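Local coordinates for protein Nrps/pks (Streptomyces albus, PDB 4OPE) that probably extends the growing oxazolomycin chain by decarboxylative Claisen condensation, as a ketosynthase domain of the "AT-less" polyketide synthase OzmH, at residues D7-V12 against L248-A253; D259-V264 against E434-P439; K118-V123 against D164-S169; A303-L308 against P414-I419. All blocks are in the same frame, centred on the assembly; numbering follows the deposited sequence.

Contact 1: D7-V12 against L248-A253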
loop_
_atom_site.group_PDB
_atom_site.type_symbol
_atom_site.label_atom_id
_atom_site.label_comp_id
_atom_site.label_asym_id
_atom_site.label_seq_id
_atom_site.Cartn_x
_atom_site.Cartn_y
_atom_site.Cartn_z
ATOM N N ASP A 7 -14.446 -17.449 13.663
ATOM C CA ASP A 7 -13.821 -16.536 14.626
ATOM C C ASP A 7 -13.718 -15.112 14.001
ATOM O O ASP A 7 -13.158 -14.873 12.913
ATOM C CB ASP A 7 -12.466 -17.048 15.135
ATOM C CG ASP A 7 -12.093 -16.471 16.522
ATOM O OD1 ASP A 7 -12.813 -15.578 17.033
ATOM O OD2 ASP A 7 -11.074 -16.916 17.116
ATOM N N GLU A 8 -14.303 -14.168 14.710
ATOM C CA GLU A 8 -14.493 -12.859 14.179
ATOM C C GLU A 8 -13.246 -12.056 14.507
ATOM O O GLU A 8 -12.497 -12.392 15.426
ATOM C CB GLU A 8 -15.735 -12.229 14.816
ATOM C CG GLU A 8 -16.926 -13.182 14.986
ATOM C CD GLU A 8 -18.156 -12.472 15.535
ATOM O OE1 GLU A 8 -18.154 -12.174 16.759
ATOM O OE2 GLU A 8 -19.109 -12.211 14.741
ATOM N N ILE A 9 -13.031 -10.989 13.757
ATOM C CA ILE A 9 -12.046 -10.042 14.118
ATOM C C ILE A 9 -12.717 -8.979 14.935
ATOM O O ILE A 9 -13.842 -8.608 14.620
ATOM C CB ILE A 9 -11.499 -9.360 12.898
ATOM C CG1 ILE A 9 -10.933 -10.394 11.934
ATOM C CG2 ILE A 9 -10.430 -8.361 13.303
ATOM C CD1 ILE A 9 -9.899 -11.277 12.555
ATOM N N VAL A 10 -12.016 -8.470 15.957
ATOM C CA VAL A 10 -12.492 -7.361 16.773
ATOM C C VAL A 10 -11.434 -6.292 16.937
ATOM O O VAL A 10 -10.253 -6.534 16.728
ATOM C CB VAL A 10 -12.886 -7.815 18.175
ATOM C CG1 VAL A 10 -14.015 -8.848 18.103
ATOM C CG2 VAL A 10 -11.682 -8.375 18.936
ATOM N N ILE A 11 -11.893 -5.101 17.280
ATOM C CA ILE A 11 -11.047 -3.987 17.531
ATOM C C ILE A 11 -10.928 -3.858 19.046
ATOM O O ILE A 11 -11.917 -3.712 19.761
ATOM C CB ILE A 11 -11.672 -2.674 17.012
ATOM C CG1 ILE A 11 -11.697 -2.640 15.489
ATOM C CG2 ILE A 11 -10.929 -1.429 17.547
ATOM C CD1 ILE A 11 -12.452 -1.439 14.956
ATOM N N VAL A 12 -9.708 -3.820 19.532
ATOM C CA VAL A 12 -9.511 -3.749 20.956
ATOM C C VAL A 12 -8.796 -2.504 21.410
ATOM O O VAL A 12 -8.445 -2.415 22.540
ATOM C CB VAL A 12 -8.716 -4.953 21.457
ATOM C CG1 VAL A 12 -9.384 -6.237 21.026
ATOM C CG2 VAL A 12 -7.264 -4.894 20.974
ATOM N N LEU A 248 -6.217 -4.739 16.137
ATOM C CA LEU A 248 -7.102 -5.827 15.739
ATOM C C LEU A 248 -6.643 -7.198 16.246
ATOM O O LEU A 248 -5.447 -7.440 16.432
ATOM C CB LEU A 248 -7.197 -5.849 14.225
ATOM C CG LEU A 248 -7.651 -4.534 13.580
ATOM C CD1 LEU A 248 -7.246 -4.483 12.115
ATOM C CD2 LEU A 248 -9.155 -4.385 13.707
ATOM N N LYS A 249 -7.608 -8.081 16.455
ATOM C CA LYS A 249 -7.409 -9.354 17.169
ATOM C C LYS A 249 -8.557 -10.294 16.806
ATOM O O LYS A 249 -9.656 -9.822 16.540
ATOM C CB LYS A 249 -7.524 -9.099 18.669
ATOM C CG LYS A 249 -6.445 -9.651 19.572
ATOM C CD LYS A 249 -6.246 -8.715 20.743
ATOM C CE LYS A 249 -5.020 -9.065 21.587
ATOM N NZ LYS A 249 -4.405 -7.821 22.171
ATOM N N ARG A 250 -8.327 -11.602 16.830
ATOM C CA ARG A 250 -9.429 -12.567 16.835
ATOM C C ARG A 250 -10.234 -12.458 18.110
ATOM O O ARG A 250 -9.644 -12.285 19.188
ATOM C CB ARG A 250 -8.912 -13.982 16.729
ATOM C CG ARG A 250 -8.473 -14.333 15.339
ATOM C CD ARG A 250 -8.108 -15.780 15.279
ATOM N NE ARG A 250 -7.401 -16.158 14.061
ATOM C CZ ARG A 250 -7.994 -16.412 12.896
ATOM N NH1 ARG A 250 -9.321 -16.280 12.751
ATOM N NH2 ARG A 250 -7.242 -16.787 11.863
ATOM N N ARG A 251 -11.568 -12.565 18.011
ATOM C CA ARG A 251 -12.407 -12.489 19.218
ATOM C C ARG A 251 -11.913 -13.425 20.324
ATOM O O ARG A 251 -11.782 -13.010 21.478
ATOM C CB ARG A 251 -13.873 -12.814 18.951
ATOM C CG ARG A 251 -14.771 -12.213 20.036
ATOM C CD ARG A 251 -16.043 -12.984 20.351
ATOM N NE ARG A 251 -17.233 -12.566 19.591
ATOM C CZ ARG A 251 -17.963 -11.457 19.806
ATOM N NH1 ARG A 251 -19.031 -11.248 19.034
ATOM N NH2 ARG A 251 -17.642 -10.543 20.753
ATOM N N SER A 252 -11.625 -14.672 19.951
ATOM C CA SER A 252 -11.134 -15.656 20.890
ATOM C C SER A 252 -9.892 -15.162 21.610
ATOM O O SER A 252 -9.756 -15.351 22.815
ATOM C CB SER A 252 -10.835 -16.972 20.189
ATOM O OG SER A 252 -9.989 -16.779 19.069
ATOM N N ALA A 253 -8.979 -14.509 20.918
ATOM C CA ALA A 253 -7.795 -14.054 21.619
ATOM C C ALA A 253 -8.120 -12.895 22.551
ATOM O O ALA A 253 -7.580 -12.831 23.639
ATOM C CB ALA A 253 -6.671 -13.719 20.661
#

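Contact 2: D259-V264 against E434-P439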
loop_
_atom_site.group_PDB
_atom_site.type_symbol
_atom_site.label_atom_id
_atom_site.label_comp_id
_atom_site.label_asym_id
_atom_site.label_seq_id
_atom_site.Cartn_x
_atom_site.Cartn_y
_atom_site.Cartn_z
ATOM N N ASP A 259 -9.372 -8.439 26.907
ATOM C CA ASP A 259 -9.276 -7.081 26.350
ATOM C C ASP A 259 -10.629 -6.438 26.444
ATOM O O ASP A 259 -11.636 -7.123 26.408
ATOM C CB ASP A 259 -8.871 -7.067 24.894
ATOM C CG ASP A 259 -7.539 -7.675 24.659
ATOM O OD1 ASP A 259 -6.544 -7.259 25.276
ATOM O OD2 ASP A 259 -7.484 -8.600 23.840
ATOM N N ARG A 260 -10.650 -5.120 26.543
ATOM C CA ARG A 260 -11.875 -4.396 26.320
ATOM C C ARG A 260 -12.120 -4.393 24.793
ATOM O O ARG A 260 -11.270 -3.961 24.024
ATOM C CB ARG A 260 -11.761 -2.986 26.907
ATOM C CG ARG A 260 -13.000 -2.142 26.760
ATOM C CD ARG A 260 -12.877 -0.854 27.553
ATOM N NE ARG A 260 -11.638 -0.129 27.236
ATOM C CZ ARG A 260 -11.331 1.077 27.703
ATOM N NH1 ARG A 260 -12.182 1.733 28.488
ATOM N NH2 ARG A 260 -10.183 1.644 27.353
ATOM N N VAL A 261 -13.257 -4.929 24.361
ATOM C CA VAL A 261 -13.599 -5.000 22.939
ATOM C C VAL A 261 -14.419 -3.763 22.527
ATOM O O VAL A 261 -15.462 -3.474 23.087
ATOM C CB VAL A 261 -14.357 -6.298 22.663
ATOM C CG1 VAL A 261 -14.855 -6.341 21.248
ATOM C CG2 VAL A 261 -13.438 -7.471 22.859
ATOM N N LEU A 262 -13.951 -3.035 21.533
ATOM C CA LEU A 262 -14.614 -1.799 21.121
ATOM C C LEU A 262 -15.683 -2.001 20.077
ATOM O O LEU A 262 -16.595 -1.171 19.940
ATOM C CB LEU A 262 -13.577 -0.831 20.560
ATOM C CG LEU A 262 -12.900 0.105 21.572
ATOM C CD1 LEU A 262 -12.730 -0.558 22.904
ATOM C CD2 LEU A 262 -11.553 0.571 21.111
ATOM N N ALA A 263 -15.549 -3.074 19.302
ATOM C CA ALA A 263 -16.457 -3.344 18.202
ATOM C C ALA A 263 -16.043 -4.641 17.532
ATOM O O ALA A 263 -14.869 -5.017 17.501
ATOM C CB ALA A 263 -16.425 -2.208 17.184
ATOM N N VAL A 264 -17.029 -5.317 16.983
ATOM C CA VAL A 264 -16.792 -6.483 16.181
ATOM C C VAL A 264 -16.840 -6.026 14.753
ATOM O O VAL A 264 -17.817 -5.365 14.334
ATOM C CB VAL A 264 -17.929 -7.505 16.369
ATOM C CG1 VAL A 264 -17.748 -8.692 15.447
ATOM C CG2 VAL A 264 -18.000 -7.929 17.818
ATOM N N GLU A 434 -20.105 -3.819 14.713
ATOM C CA GLU A 434 -21.133 -4.124 15.685
ATOM C C GLU A 434 -20.560 -3.846 17.042
ATOM O O GLU A 434 -19.431 -4.219 17.346
ATOM C CB GLU A 434 -21.559 -5.583 15.556
ATOM C CG GLU A 434 -22.755 -5.993 16.396
ATOM C CD GLU A 434 -23.124 -7.470 16.230
ATOM O OE1 GLU A 434 -24.331 -7.789 16.211
ATOM O OE2 GLU A 434 -22.225 -8.326 16.106
ATOM N N GLU A 435 -21.360 -3.162 17.845
ATOM C CA GLU A 435 -21.091 -2.907 19.251
ATOM C C GLU A 435 -20.865 -4.214 19.976
ATOM O O GLU A 435 -21.440 -5.219 19.577
ATOM C CB GLU A 435 -22.313 -2.226 19.834
ATOM C CG GLU A 435 -22.265 -1.936 21.310
ATOM C CD GLU A 435 -23.591 -1.420 21.842
ATOM O OE1 GLU A 435 -24.641 -1.680 21.198
ATOM O OE2 GLU A 435 -23.582 -0.775 22.938
ATOM N N SER A 436 -20.034 -4.209 21.028
ATOM C CA SER A 436 -19.755 -5.393 21.829
ATOM C C SER A 436 -20.391 -5.308 23.211
ATOM O O SER A 436 -20.210 -4.301 23.920
ATOM C CB SER A 436 -18.266 -5.507 22.046
ATOM O OG SER A 436 -17.855 -4.585 23.053
ATOM N N VAL A 437 -21.092 -6.361 23.608
ATOM C CA VAL A 437 -21.658 -6.397 24.941
ATOM C C VAL A 437 -20.590 -6.912 25.912
ATOM O O VAL A 437 -20.104 -8.027 25.788
ATOM C CB VAL A 437 -22.979 -7.197 24.990
ATOM C CG1 VAL A 437 -23.983 -6.560 24.017
ATOM C CG2 VAL A 437 -22.765 -8.683 24.683
ATOM N N PRO A 438 -20.200 -6.080 26.869
ATOM C CA PRO A 438 -19.104 -6.527 27.734
ATOM C C PRO A 438 -19.393 -7.860 28.468
ATOM O O PRO A 438 -20.523 -8.135 28.845
ATOM C CB PRO A 438 -18.918 -5.350 28.712
ATOM C CG PRO A 438 -19.691 -4.180 28.114
ATOM C CD PRO A 438 -20.802 -4.810 27.323
ATOM N N PRO A 439 -18.370 -8.692 28.672
ATOM C CA PRO A 439 -18.667 -9.931 29.390
ATOM C C PRO A 439 -18.985 -9.658 30.858
ATOM O O PRO A 439 -18.705 -8.569 31.374
ATOM C CB PRO A 439 -17.366 -10.725 29.273
ATOM C CG PRO A 439 -16.302 -9.661 29.233
ATOM C CD PRO A 439 -16.920 -8.411 28.645
#

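Contact 3: K118-V123 against D164-S169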
loop_
_atom_site.group_PDB
_atom_site.type_symbol
_atom_site.label_atom_id
_atom_site.label_comp_id
_atom_site.label_asym_id
_atom_site.label_seq_id
_atom_site.Cartn_x
_atom_site.Cartn_y
_atom_site.Cartn_z
ATOM N N LYS A 118 4.853 -12.237 21.913
ATOM C CA LYS A 118 4.676 -13.661 21.773
ATOM C C LYS A 118 3.678 -13.996 20.654
ATOM O O LYS A 118 3.455 -15.176 20.343
ATOM C CB LYS A 118 4.166 -14.253 23.092
ATOM C CG LYS A 118 3.095 -13.416 23.828
ATOM C CD LYS A 118 1.926 -14.301 24.318
ATOM C CE LYS A 118 1.463 -14.014 25.754
ATOM N NZ LYS A 118 0.614 -12.789 25.872
ATOM N N VAL A 119 3.064 -12.968 20.068
ATOM C CA VAL A 119 2.185 -13.153 18.930
ATOM C C VAL A 119 2.794 -12.380 17.801
ATOM O O VAL A 119 3.554 -11.469 18.024
ATOM C CB VAL A 119 0.748 -12.635 19.159
ATOM C CG1 VAL A 119 0.047 -13.415 20.252
ATOM C CG2 VAL A 119 0.738 -11.158 19.506
ATOM N N ARG A 120 2.417 -12.732 16.590
ATOM C CA ARG A 120 2.893 -12.066 15.436
ATOM C C ARG A 120 2.014 -10.891 15.084
ATOM O O ARG A 120 0.807 -11.044 14.935
ATOM C CB ARG A 120 2.872 -13.054 14.342
ATOM C CG ARG A 120 3.852 -12.729 13.259
ATOM C CD ARG A 120 3.524 -13.703 12.189
ATOM N NE ARG A 120 4.690 -14.198 11.516
ATOM C CZ ARG A 120 4.626 -15.187 10.654
ATOM N NH1 ARG A 120 3.450 -15.776 10.386
ATOM N NH2 ARG A 120 5.739 -15.569 10.059
ATOM N N THR A 121 2.609 -9.707 14.965
ATOM C CA THR A 121 1.818 -8.490 14.787
ATOM C C THR A 121 2.115 -7.832 13.456
ATOM O O THR A 121 3.265 -7.630 13.115
ATOM C CB THR A 121 2.030 -7.501 15.941
ATOM O OG1 THR A 121 1.713 -8.155 17.191
ATOM C CG2 THR A 121 1.122 -6.273 15.784
ATOM N N GLY A 122 1.054 -7.534 12.693
ATOM C CA GLY A 122 1.189 -6.848 11.409
ATOM C C GLY A 122 0.937 -5.344 11.547
ATOM O O GLY A 122 0.300 -4.903 12.503
ATOM N N VAL A 123 1.441 -4.580 10.576
ATOM C CA VAL A 123 1.214 -3.128 10.460
ATOM C C VAL A 123 0.825 -2.796 9.041
ATOM O O VAL A 123 1.502 -3.228 8.092
ATOM C CB VAL A 123 2.478 -2.370 10.747
ATOM C CG1 VAL A 123 2.265 -0.884 10.526
ATOM C CG2 VAL A 123 2.923 -2.659 12.162
ATOM N N ASP A 164 8.788 -3.952 17.488
ATOM C CA ASP A 164 9.099 -5.334 17.238
ATOM C C ASP A 164 7.909 -6.088 16.696
ATOM O O ASP A 164 7.466 -7.100 17.256
ATOM C CB ASP A 164 9.667 -5.988 18.499
ATOM C CG ASP A 164 10.433 -7.297 18.211
ATOM O OD1 ASP A 164 10.651 -7.651 17.026
ATOM O OD2 ASP A 164 10.780 -8.009 19.184
ATOM N N PHE A 165 7.361 -5.569 15.611
ATOM C CA PHE A 165 6.242 -6.223 14.957
ATOM C C PHE A 165 6.753 -6.933 13.704
ATOM O O PHE A 165 7.179 -6.293 12.729
ATOM C CB PHE A 165 5.146 -5.198 14.607
ATOM C CG PHE A 165 4.453 -4.585 15.795
ATOM C CD1 PHE A 165 4.425 -5.227 17.023
ATOM C CD2 PHE A 165 3.810 -3.359 15.667
ATOM C CE1 PHE A 165 3.793 -4.655 18.101
ATOM C CE2 PHE A 165 3.161 -2.794 16.722
ATOM C CZ PHE A 165 3.158 -3.432 17.952
ATOM N N ASP A 166 6.745 -8.258 13.731
ATOM C CA ASP A 166 7.407 -9.017 12.667
ATOM C C ASP A 166 6.394 -9.716 11.770
ATOM O O ASP A 166 6.702 -10.625 11.058
ATOM C CB ASP A 166 8.496 -9.950 13.241
ATOM C CG ASP A 166 7.948 -11.055 14.149
ATOM O OD1 ASP A 166 6.698 -11.160 14.352
ATOM O OD2 ASP A 166 8.804 -11.837 14.661
ATOM N N GLY A 167 5.165 -9.248 11.812
ATOM C CA GLY A 167 4.198 -9.546 10.780
ATOM C C GLY A 167 4.410 -8.661 9.567
ATOM O O GLY A 167 5.389 -7.901 9.478
ATOM N N PRO A 168 3.489 -8.751 8.617
ATOM C CA PRO A 168 3.476 -7.897 7.445
ATOM C C PRO A 168 3.617 -6.454 7.834
ATOM O O PRO A 168 2.998 -6.015 8.809
ATOM C CB PRO A 168 2.089 -8.121 6.862
ATOM C CG PRO A 168 1.652 -9.429 7.381
ATOM C CD PRO A 168 2.292 -9.596 8.719
ATOM N N SER A 169 4.408 -5.720 7.085
ATOM C CA SER A 169 4.594 -4.287 7.319
ATOM C C SER A 169 4.411 -3.566 5.986
ATOM O O SER A 169 5.293 -3.546 5.199
ATOM C CB SER A 169 6.005 -3.976 7.935
ATOM O OG SER A 169 6.231 -2.565 8.178
HETATM O O HOH W 1 5.416 -9.579 16.142
HETATM O O HOH W 2 7.468 -13.295 10.863
#

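Contact 4: A303-L308 against P414-I419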
loop_
_atom_site.group_PDB
_atom_site.type_symbol
_atom_site.label_atom_id
_atom_site.label_comp_id
_atom_site.label_asym_id
_atom_site.label_seq_id
_atom_site.Cartn_x
_atom_site.Cartn_y
_atom_site.Cartn_z
ATOM N N ALA A 303 -32.407 -3.337 7.408
ATOM C CA ALA A 303 -33.331 -3.050 8.507
ATOM C C ALA A 303 -32.633 -3.070 9.888
ATOM O O ALA A 303 -33.083 -2.445 10.853
ATOM C CB ALA A 303 -34.480 -4.053 8.472
ATOM N N ASP A 304 -31.534 -3.808 9.959
ATOM C CA ASP A 304 -30.775 -3.951 11.186
ATOM C C ASP A 304 -29.673 -2.926 11.320
ATOM O O ASP A 304 -28.964 -2.969 12.285
ATOM C CB ASP A 304 -30.112 -5.341 11.250
ATOM C CG ASP A 304 -31.100 -6.495 11.092
ATOM O OD1 ASP A 304 -32.264 -6.366 11.543
ATOM O OD2 ASP A 304 -30.668 -7.534 10.521
ATOM N N LEU A 305 -29.491 -2.039 10.357
ATOM C CA LEU A 305 -28.382 -1.117 10.394
ATOM C C LEU A 305 -28.711 0.094 11.230
ATOM O O LEU A 305 -29.675 0.756 10.971
ATOM C CB LEU A 305 -28.105 -0.686 8.991
ATOM C CG LEU A 305 -26.850 0.097 8.728
ATOM C CD1 LEU A 305 -25.631 -0.649 9.236
ATOM C CD2 LEU A 305 -26.771 0.254 7.232
ATOM N N GLY A 306 -27.913 0.380 12.246
ATOM C CA GLY A 306 -28.195 1.503 13.160
ATOM C C GLY A 306 -27.722 2.888 12.775
ATOM O O GLY A 306 -28.276 3.879 13.231
ATOM N N TYR A 307 -26.692 2.977 11.945
ATOM C CA TYR A 307 -26.082 4.263 11.596
ATOM C C TYR A 307 -25.180 4.074 10.417
ATOM O O TYR A 307 -24.563 3.037 10.274
ATOM C CB TYR A 307 -25.266 4.844 12.763
ATOM C CG TYR A 307 -24.639 6.169 12.472
ATOM C CD1 TYR A 307 -25.357 7.336 12.570
ATOM C CD2 TYR A 307 -23.333 6.252 12.119
ATOM C CE1 TYR A 307 -24.788 8.558 12.309
ATOM C CE2 TYR A 307 -22.751 7.463 11.815
ATOM C CZ TYR A 307 -23.484 8.605 11.912
ATOM O OH TYR A 307 -22.862 9.792 11.605
ATOM N N LEU A 308 -25.110 5.099 9.582
ATOM C CA LEU A 308 -24.295 5.091 8.351
ATOM C C LEU A 308 -23.391 6.324 8.385
ATOM O O LEU A 308 -23.874 7.447 8.283
ATOM C CB LEU A 308 -25.199 5.131 7.120
ATOM C CG LEU A 308 -24.665 4.854 5.701
ATOM C CD1 LEU A 308 -23.739 5.901 5.122
ATOM C CD2 LEU A 308 -23.943 3.532 5.656
ATOM N N PRO A 414 -27.422 -5.450 19.800
ATOM C CA PRO A 414 -26.191 -4.688 19.675
ATOM C C PRO A 414 -26.283 -3.731 18.489
ATOM O O PRO A 414 -26.697 -4.084 17.385
ATOM C CB PRO A 414 -25.137 -5.762 19.435
ATOM C CG PRO A 414 -25.697 -6.993 20.087
ATOM C CD PRO A 414 -27.159 -6.901 19.739
ATOM N N ARG A 415 -25.931 -2.498 18.764
ATOM C CA ARG A 415 -25.924 -1.486 17.793
ATOM C C ARG A 415 -24.995 -1.846 16.660
ATOM O O ARG A 415 -23.973 -2.527 16.909
ATOM C CB ARG A 415 -25.463 -0.223 18.453
ATOM C CG ARG A 415 -26.491 0.301 19.425
ATOM C CD ARG A 415 -25.935 1.547 20.054
ATOM N NE ARG A 415 -26.794 2.000 21.116
ATOM C CZ ARG A 415 -26.926 1.405 22.301
ATOM N NH1 ARG A 415 -26.224 0.323 22.600
ATOM N NH2 ARG A 415 -27.762 1.907 23.187
ATOM N N THR A 416 -25.361 -1.419 15.432
ATOM C CA THR A 416 -24.515 -1.641 14.245
ATOM C C THR A 416 -24.284 -0.347 13.454
ATOM O O THR A 416 -25.081 0.596 13.500
ATOM C CB THR A 416 -25.093 -2.680 13.261
ATOM O OG1 THR A 416 -26.340 -2.203 12.782
ATOM C CG2 THR A 416 -25.332 -3.998 13.923
ATOM N N ALA A 417 -23.172 -0.304 12.742
ATOM C CA ALA A 417 -22.895 0.831 11.941
ATOM C C ALA A 417 -22.106 0.420 10.732
ATOM O O ALA A 417 -21.411 -0.613 10.705
ATOM C CB ALA A 417 -22.138 1.871 12.727
ATOM N N ALA A 418 -22.241 1.252 9.718
ATOM C CA ALA A 418 -21.573 1.022 8.482
ATOM C C ALA A 418 -20.863 2.298 8.098
ATOM O O ALA A 418 -21.388 3.377 8.299
ATOM C CB ALA A 418 -22.602 0.632 7.432
ATOM N N ILE A 419 -19.681 2.154 7.521
ATOM C CA ILE A 419 -18.806 3.287 7.216
ATOM C C ILE A 419 -18.273 3.160 5.815
ATOM O O ILE A 419 -17.737 2.115 5.464
ATOM C CB ILE A 419 -17.590 3.289 8.145
ATOM C CG1 ILE A 419 -18.098 3.081 9.565
ATOM C CG2 ILE A 419 -16.788 4.589 7.969
ATOM C CD1 ILE A 419 -17.008 3.057 10.612
#

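Contact 1: D7-V12 against L248-A253
Glu8 O takes the N-H of Arg251 at 2.8 Å (161° at the hydrogen) and a C-H...O contact from Arg250 CA. Beyond this point the strands run antiparallel, and Val10 and Lys249 form a hydrogen-bonded pair, with Val10 N lying 2.8 Å from Lys249 O and Lys249 N returning a bond to Val10 O. Where residues 248-253 turn from strand into helix, Asp7 OD1 receives the Ser252 N-H through its syn lone pair. Arg251 bends at chi2 and chi3 so that its guanidinium runs alongside Glu8, and NH1 forms a salt bridge to Glu8 OE1 at 2.6 Å, though as a hydrogen bond it is bent and weak; the two planes are 36° apart. The Arg251 chain crosses Val10 at about a right angle, with CG 4.0 Å from Val10 CG1. Shortening this arginine to alanine is likely to leave the Glu8 carboxylate without its charge partner and Val10 CG1 without its neighbour. On the other face, Ile11 CG1 lies beside Leu248 CD2 at 3.6 Å. Strand 9-17 thus sits between strands 242-250 and 263-272, with helix 178-192 packed on Ile9 and Leu248 and Ala254 of helix 251-256 on Val10 and Val12.

Contact 2: D259-V264 against E434-P439
Val264 and Glu434 form an antiparallel hydrogen-bonded pair where the N-terminal part of strand 263-272 meets the end of strand 427-434. The bond from Val264 N to Glu434 O is 2.7 Å long and nearly straight (170° at the hydrogen); Glu434 N answers to Val264 O at 2.8 Å with a more bent geometry. Both donors lie in the plane of the carbonyl they address. Glu434 O also receives a C-H...O contact from Ala263 CA, 3.2 Å away, and so is met by two successive residues. On one face of the sheet the two CB atoms of Val264 and Glu434 stand 4.2 Å apart. From there the Glu434 side chain, extended beyond CG, carries its carboxylate to a salt bridge with Arg266. This pairing belongs to the central mixed sheet of the thiolase-type ketosynthase fold, in which strand 263-272 lies between strands 9-17 and 427-434. Ala263 packs on helix 356-370, meeting Leu365 and Phe368. Past Glu435, residues 434-439 leave the ladder, and the side chain of Ser436 takes over. Ser436 was modelled in two conformers, so its contacts are less certain: in one of them Ser436 OG donates to Val261 O at 2.6 Å from above the carbonyl plane, 45° out of it. In that conformer Ser436 CB rests against Val261 CG1 at 3.6 Å. Val261 also touches Val10 of strand 9-17 and Ala254.

Contact 3: K118-V123 against D164-S169
Phe165 lays its ring against Thr121 and can be followed outward from the backbone. Its CB lies 3.4 Å from Thr121 O. With CG anti to the carbonyl carbon (chi1 -67°), the ring turns in against the Thr121 side chain, where CD1 meets Thr121 CB at 3.5 Å. Thr121 CG2 stands over the centre of the ring, 3.7 Å from the centroid of the Phe165 ring and 11° off the normal, a CH-pi contact that also brings it near CE1, CE2 and CZ. At the ring edge, CD2 meets Val123 CG2, which lies near the ring plane. The two backbones are joined by two hydrogen bonds: Gly167 N donates to Thr121 O from above the carbonyl plane, and Val123 N makes a nearly straight bond of 2.8 Å to Pro168 O. Neither Gly167 nor Gly122 has a side chain, and their CA atoms approach to 4.1 Å. One water accepts from both Thr121 N and Asp166 N. A second, in plane at the edge of the Arg120 guanidinium, accepts a hydrogen bond from Arg120 NH2 (3.0 Å) and donates one to Asp166 O (2.8 Å). Arg120 NH2 also forms a salt bridge to Glu293 of the second subunit, and Ser169 O bonds Ser427 of that subunit, so the contact lies along the dimer interface. Strand 121-126, helix 152-163 and strand 169-173 form a beta-alpha-beta crossover, with Val123 and Ser169 as a parallel pair; the helix packs on both residues, and strand 197-204 flanks strand 121-126 on its other side.

Contact 4: A303-L308 against P414-I419
Thr416 OG1 both gives and receives a hydrogen bond here. It donates to Asp304 O at 2.8 Å, tilted 20° from the carbonyl plane, and accepts Gly306 N at 3.1 Å. A chi1 of 62° places OG1 between the backbone N and the carbonyl carbon, where it meets both partners; Gly306 N also makes a weak bond to Thr416 O, with 124° at the hydrogen. A valine in its place would probably leave Asp304 O without this donor and Gly306 N with just the weak bond to the backbone. Farther along, Tyr307 O receives Ala418 N at 3.0 Å and a C-H...O contact from Ala417 CA. Leu308 CA makes a similar contact with Ala418 O, and the backbone of Ala418 bonds on to Glu309, continuing the ladder. The Tyr307 hydroxyl is engaged outside the contact, by Lys363 and Glu309. The Ala418 methyl carbon, CB, meets Leu308 CD2 at 3.7 Å and Leu305 CD1 at 3.8 Å. Strand 340-343 lies on the far side of strand 308-309, bonded to Leu308 through Pro341 and Gly343, while strand 427-434 borders strand 416-422. Leu308 and Ala418 pair in parallel, joining strands 308-309 and 416-422 within the mixed central sheet of the thiolase-type ketosynthase fold.

Near the N terminus, residues 7-12 pair with residues 248-253, and contact 1 closes a loop of 235 residues. Nested within that loop is contact 3, which joins residues 118-123 to 164-169 over a much shorter excursion. Contact 2 opens next, from residues 259-264 to 434-439, and contact 4 (303-308 with 414-419) is nested inside it; the two pairs follow in series and none cross. All four reach the same mixed sheet. Contacts 1 and 2 meet through probable backbone hydrogen bonds of Ile11 with Leu262 and Ala263, and contacts 2 and 4 through the Glu435-Arg415 salt bridge, while contact 3 ties in the far flank beside the second subunit.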